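Local structure of ABC transporter binding protein AcbH (Actinoplanes, 3OO8) at residues 30-35 with 43-48; 83-88 with 313-318. The protein binds beta-D-galactopyranose as the extracellular solute receptor of a bacterial ABC transporter. The protein carries 2 engineered substitutions. One frame throughout, in Å; residues are numbered along the deposited sequence.

Contact 1: 30-35 with 43-48; sequences ITFGSN and AAFASL
F32 and F45 meet in a T-shaped (edge-to-face) stack inside the beta-alpha-beta unit made by strand 30-34, helix 39-56 and strand 60-64, the first unit of this class 2 solute-binding fold. The ring planes stand at 83° with centroids 4.9 Å apart. F45 comes in by its edge, and its CZ sits over the centre of the F32 ring, so that the hydrogen on CZ points into the pi cloud. A flat residue suits both places: one offers a broad face, the other is long enough to reach it from the helix. F45 is carried to the strand by CG standing anti to the backbone N (chi1 -172°). With an alanine in place of F32, the CZ edge of F45 would probably lose the face it rests on, leaving a gap between helix and sheet. F303 meets the F32 ring as well, while Y36 and V62 pack on F45.

S34, small enough to let the ring lie close to the strand, adds a van der Waals contact, its CB 4.0 Å from F45 CE2. Its hydroxyl is hydrogen-bonded to the backbone N of Y36, and S34 OG lies 3.8 Å from F45 CD2, approaching that ring obliquely.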
loop_
_atom_site.group_PDB
_atom_site.type_symbol
_atom_site.label_atom_id
_atom_site.label_comp_id
_atom_site.label_asym_id
_atom_site.label_seq_id
_atom_site.Cartn_x
_atom_site.Cartn_y
_atom_site.Cartn_z
ATOM N N ILE A 30 -28.806 -0.260 9.111
ATOM C CA ILE A 30 -27.775 -1.275 8.886
ATOM C C ILE A 30 -26.781 -1.348 10.034
ATOM O O ILE A 30 -26.656 -0.407 10.799
ATOM C CB ILE A 30 -27.032 -1.050 7.543
ATOM C CG1 ILE A 30 -26.180 0.220 7.571
ATOM C CG2 ILE A 30 -28.022 -1.002 6.392
ATOM C CD1 ILE A 30 -25.046 0.261 6.507
ATOM N N THR A 31 -26.072 -2.470 10.155
ATOM C CA THR A 31 -24.929 -2.529 11.044
ATOM C C THR A 31 -23.647 -2.473 10.218
ATOM O O THR A 31 -23.623 -2.851 9.048
ATOM C CB THR A 31 -24.954 -3.797 11.912
ATOM O OG1 THR A 31 -25.091 -4.954 11.073
ATOM C CG2 THR A 31 -26.141 -3.710 12.894
ATOM N N PHE A 32 -22.576 -2.011 10.857
ATOM C CA PHE A 32 -21.322 -1.812 10.151
ATOM C C PHE A 32 -20.197 -2.364 11.004
ATOM O O PHE A 32 -19.950 -1.885 12.105
ATOM C CB PHE A 32 -21.065 -0.311 9.914
ATOM C CG PHE A 32 -20.361 -0.025 8.626
ATOM C CD1 PHE A 32 -20.871 0.908 7.745
ATOM C CD2 PHE A 32 -19.158 -0.667 8.319
ATOM C CE1 PHE A 32 -20.231 1.172 6.539
ATOM C CE2 PHE A 32 -18.501 -0.395 7.107
ATOM C CZ PHE A 32 -19.068 0.521 6.207
ATOM N N GLY A 33 -19.511 -3.379 10.490
ATOM C CA GLY A 33 -18.369 -3.951 11.197
ATOM C C GLY A 33 -17.164 -3.099 10.902
ATOM O O GLY A 33 -16.784 -2.951 9.733
ATOM N N SER A 34 -16.574 -2.523 11.948
ATOM C CA SER A 34 -15.467 -1.611 11.784
ATOM C C SER A 34 -14.207 -1.962 12.564
ATOM O O SER A 34 -14.256 -2.168 13.773
ATOM C CB SER A 34 -15.915 -0.188 12.153
ATOM O OG SER A 34 -14.815 0.711 12.162
ATOM N N ASN A 35 -13.082 -1.995 11.863
ATOM C CA ASN A 35 -11.767 -2.192 12.462
ATOM C C ASN A 35 -11.099 -0.862 12.800
ATOM O O ASN A 35 -9.910 -0.818 13.144
ATOM C CB ASN A 35 -10.910 -3.072 11.535
ATOM C CG ASN A 35 -10.588 -2.377 10.203
ATOM O OD1 ASN A 35 -10.841 -1.189 10.064
ATOM N ND2 ASN A 35 -9.977 -3.100 9.253
ATOM N N ALA A 43 -13.225 8.157 15.446
ATOM C CA ALA A 43 -14.016 9.364 15.502
ATOM C C ALA A 43 -14.373 9.790 14.074
ATOM O O ALA A 43 -15.489 10.196 13.819
ATOM C CB ALA A 43 -13.184 10.478 16.213
ATOM N N ALA A 44 -13.411 9.693 13.164
ATOM C CA ALA A 44 -13.667 10.114 11.767
ATOM C C ALA A 44 -14.741 9.213 11.155
ATOM O O ALA A 44 -15.639 9.699 10.441
ATOM C CB ALA A 44 -12.389 10.084 10.928
ATOM N N PHE A 45 -14.638 7.904 11.401
ATOM C CA PHE A 45 -15.616 6.982 10.819
ATOM C C PHE A 45 -16.990 7.228 11.404
ATOM O O PHE A 45 -18.004 7.113 10.698
ATOM C CB PHE A 45 -15.217 5.517 11.051
ATOM C CG PHE A 45 -16.098 4.555 10.300
ATOM C CD1 PHE A 45 -16.013 4.488 8.923
ATOM C CD2 PHE A 45 -16.934 3.671 10.960
ATOM C CE1 PHE A 45 -16.843 3.643 8.185
ATOM C CE2 PHE A 45 -17.764 2.816 10.225
ATOM C CZ PHE A 45 -17.697 2.800 8.838
ATOM N N ALA A 46 -17.050 7.513 12.696
ATOM C CA ALA A 46 -18.358 7.781 13.334
ATOM C C ALA A 46 -19.022 9.001 12.702
ATOM O O ALA A 46 -20.215 8.985 12.366
ATOM C CB ALA A 46 -18.202 7.983 14.825
ATOM N N SER A 47 -18.237 10.047 12.508
ATOM C CA SER A 47 -18.732 11.255 11.861
ATOM C C SER A 47 -19.171 10.976 10.442
ATOM O O SER A 47 -20.197 11.467 10.001
ATOM C CB SER A 47 -17.633 12.320 11.837
ATOM O OG SER A 47 -18.122 13.517 11.276
ATOM N N LEU A 48 -18.374 10.188 9.713
ATOM C CA LEU A 48 -18.714 9.864 8.327
ATOM C C LEU A 48 -20.040 9.152 8.243
ATOM O O LEU A 48 -20.802 9.402 7.337
ATOM C CB LEU A 48 -17.652 8.967 7.680
ATOM C CG LEU A 48 -17.851 8.596 6.213
ATOM C CD1 LEU A 48 -17.750 9.844 5.353
ATOM C CD2 LEU A 48 -16.872 7.479 5.725
#

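Contact 2: 83-88 with 313-318; sequences DSLATW and AAAKKV
L85, at the start of strand 85-89, packs its branched end onto A315 and V318 of helix 312-322, and this apolar contact carries most of the joint. Its CG lies 3.6 Å from A315 CB, and L85 CD2 is nearly as close to that same methyl, which therefore touches the leucine at its branch point. The other methyl reaches further along the helix, L85 CD1 standing 3.9 Å from V318 CB, with CG1 of the valine at a similar distance. With CG anti to the carbonyl carbon (chi1 -72°) and CD1 anti to CA (chi2 179°), the leucine extends CD1 outward to reach V318. A315 and V318 are three residues apart, close to one helical turn, and so present neighbouring points of a single helix face. Alanine suits the closest approach because a lone methyl lets the backbones draw together, the CA atoms of S84 and A315 being 6.0 Å apart; the branched valine, about one turn on, meets the leucine's outer methyl. I30 and F32 of the adjacent strand also touch L85.

Backbone carbonyls take part through van der Waals contact. A315 O lies 3.5 Å from L85 CD1, and S84 O is 3.7 Å from A315 CB.

The polar atom nearby is tied down separately. S84 turns its CB towards A315, but its OG is hydrogen-bonded to K310 O and to T31 N, which fixes the hydroxyl between the loop before the helix and the neighbouring strand. A small side chain with one hydroxyl fits this buried turn into the strand.

A helix packed on the face of a central beta-sheet is characteristic of the alpha/beta lobes of solute-binding proteins; this one lies away from the galactose site.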
loop_
_atom_site.group_PDB
_atom_site.type_symbol
_atom_site.label_atom_id
_atom_site.label_comp_id
_atom_site.label_asym_id
_atom_site.label_seq_id
_atom_site.Cartn_x
_atom_site.Cartn_y
_atom_site.Cartn_z
ATOM N N ASP A 83 -21.955 -8.206 9.953
ATOM C CA ASP A 83 -22.704 -6.949 9.824
ATOM C C ASP A 83 -23.067 -6.724 8.360
ATOM O O ASP A 83 -22.586 -7.450 7.473
ATOM C CB ASP A 83 -21.842 -5.802 10.357
ATOM C CG ASP A 83 -21.467 -6.012 11.796
ATOM O OD1 ASP A 83 -22.343 -5.828 12.672
ATOM O OD2 ASP A 83 -20.304 -6.373 12.057
ATOM N N SER A 84 -23.865 -5.687 8.100
ATOM C CA SER A 84 -24.389 -5.419 6.761
ATOM C C SER A 84 -23.302 -5.018 5.772
ATOM O O SER A 84 -23.408 -5.244 4.550
ATOM C CB SER A 84 -25.388 -4.251 6.833
ATOM O OG SER A 84 -26.456 -4.514 7.745
ATOM N N LEU A 85 -22.330 -4.299 6.326
ATOM C CA LEU A 85 -21.144 -3.816 5.639
ATOM C C LEU A 85 -19.973 -4.015 6.582
ATOM O O LEU A 85 -20.160 -4.119 7.784
ATOM C CB LEU A 85 -21.261 -2.295 5.390
ATOM C CG LEU A 85 -22.288 -1.959 4.316
ATOM C CD1 LEU A 85 -22.427 -0.460 4.066
ATOM C CD2 LEU A 85 -21.893 -2.672 2.999
ATOM N N ALA A 86 -18.767 -4.072 6.028
ATOM C CA ALA A 86 -17.570 -4.128 6.856
ATOM C C ALA A 86 -16.344 -3.434 6.262
ATOM O O ALA A 86 -16.204 -3.283 5.073
ATOM C CB ALA A 86 -17.239 -5.611 7.204
ATOM N N THR A 87 -15.461 -2.982 7.124
ATOM C CA THR A 87 -14.196 -2.475 6.686
ATOM C C THR A 87 -13.265 -3.575 6.201
ATOM O O THR A 87 -13.123 -4.598 6.860
ATOM C CB THR A 87 -13.473 -1.863 7.885
ATOM O OG1 THR A 87 -13.473 -2.787 8.991
ATOM C CG2 THR A 87 -14.178 -0.563 8.313
ATOM N N TRP A 88 -12.610 -3.363 5.065
ATOM C CA TRP A 88 -11.581 -4.313 4.650
ATOM C C TRP A 88 -10.579 -3.565 3.766
ATOM O O TRP A 88 -10.441 -2.354 3.873
ATOM C CB TRP A 88 -12.186 -5.572 3.966
ATOM C CG TRP A 88 -11.186 -6.701 3.924
ATOM C CD1 TRP A 88 -10.665 -7.313 2.812
ATOM C CD2 TRP A 88 -10.545 -7.309 5.054
ATOM N NE1 TRP A 88 -9.739 -8.256 3.188
ATOM C CE2 TRP A 88 -9.637 -8.272 4.550
ATOM C CE3 TRP A 88 -10.629 -7.122 6.437
ATOM C CZ2 TRP A 88 -8.815 -9.040 5.393
ATOM C CZ3 TRP A 88 -9.820 -7.924 7.283
ATOM C CH2 TRP A 88 -8.932 -8.853 6.741
ATOM N N ALA A 313 -29.878 -4.109 0.469
ATOM C CA ALA A 313 -30.309 -2.958 -0.320
ATOM C C ALA A 313 -29.889 -1.645 0.329
ATOM O O ALA A 313 -29.379 -0.744 -0.356
ATOM C CB ALA A 313 -31.836 -2.992 -0.531
ATOM N N ALA A 314 -30.099 -1.553 1.642
ATOM C CA ALA A 314 -29.761 -0.337 2.374
ATOM C C ALA A 314 -28.246 -0.204 2.435
ATOM O O ALA A 314 -27.696 0.908 2.342
ATOM C CB ALA A 314 -30.365 -0.356 3.786
ATOM N N ALA A 315 -27.576 -1.348 2.558
ATOM C CA ALA A 315 -26.082 -1.331 2.652
ATOM C C ALA A 315 -25.507 -0.777 1.350
ATOM O O ALA A 315 -24.530 -0.026 1.340
ATOM C CB ALA A 315 -25.544 -2.745 2.917
ATOM N N LYS A 316 -26.118 -1.145 0.232
ATOM C CA LYS A 316 -25.651 -0.646 -1.052
ATOM C C LYS A 316 -25.814 0.863 -1.177
ATOM O O LYS A 316 -24.996 1.509 -1.805
ATOM C CB LYS A 316 -26.354 -1.379 -2.205
ATOM C CG LYS A 316 -25.843 -2.786 -2.410
ATOM C CD LYS A 316 -26.694 -3.536 -3.460
ATOM C CE LYS A 316 -26.162 -4.930 -3.702
ATOM N NZ LYS A 316 -27.075 -5.651 -4.683
ATOM N N LYS A 317 -26.852 1.439 -0.571
ATOM C CA LYS A 317 -27.018 2.893 -0.654
ATOM C C LYS A 317 -25.898 3.574 0.102
ATOM O O LYS A 317 -25.383 4.594 -0.338
ATOM C CB LYS A 317 -28.351 3.359 -0.051
ATOM C CG LYS A 317 -29.586 2.930 -0.843
ATOM C CD LYS A 317 -30.826 3.709 -0.359
ATOM C CE LYS A 317 -30.679 5.223 -0.587
ATOM N NZ LYS A 317 -31.905 6.047 -0.293
ATOM N N VAL A 318 -25.521 2.975 1.230
ATOM C CA VAL A 318 -24.444 3.526 2.058
ATOM C C VAL A 318 -23.129 3.406 1.276
ATOM O O VAL A 318 -22.311 4.330 1.268
ATOM C CB VAL A 318 -24.397 2.907 3.471
ATOM C CG1 VAL A 318 -23.162 3.429 4.243
ATOM C CG2 VAL A 318 -25.640 3.304 4.272
#

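From the N terminus, the chain runs through strand 30-34 and turns back along helix 39-56, where contact 1 closes a short loop. It then passes through strand 60-64 and helix 67-79 before reaching strand 85-89, where contact 2 opens. That contact closes only when helix 312-322 returns, some 225 residues later, so the two stand in series, neither nested nor crossed. The centres of contact 1 and contact 2 are about 11 Å apart. The sheet joins them: strands 30-34 and 85-89 are parallel neighbours, probably hydrogen-bonded from G33 N to L85 O and from G33 O to T87 N. A local unit and a distant helix are thus tied to one sheet.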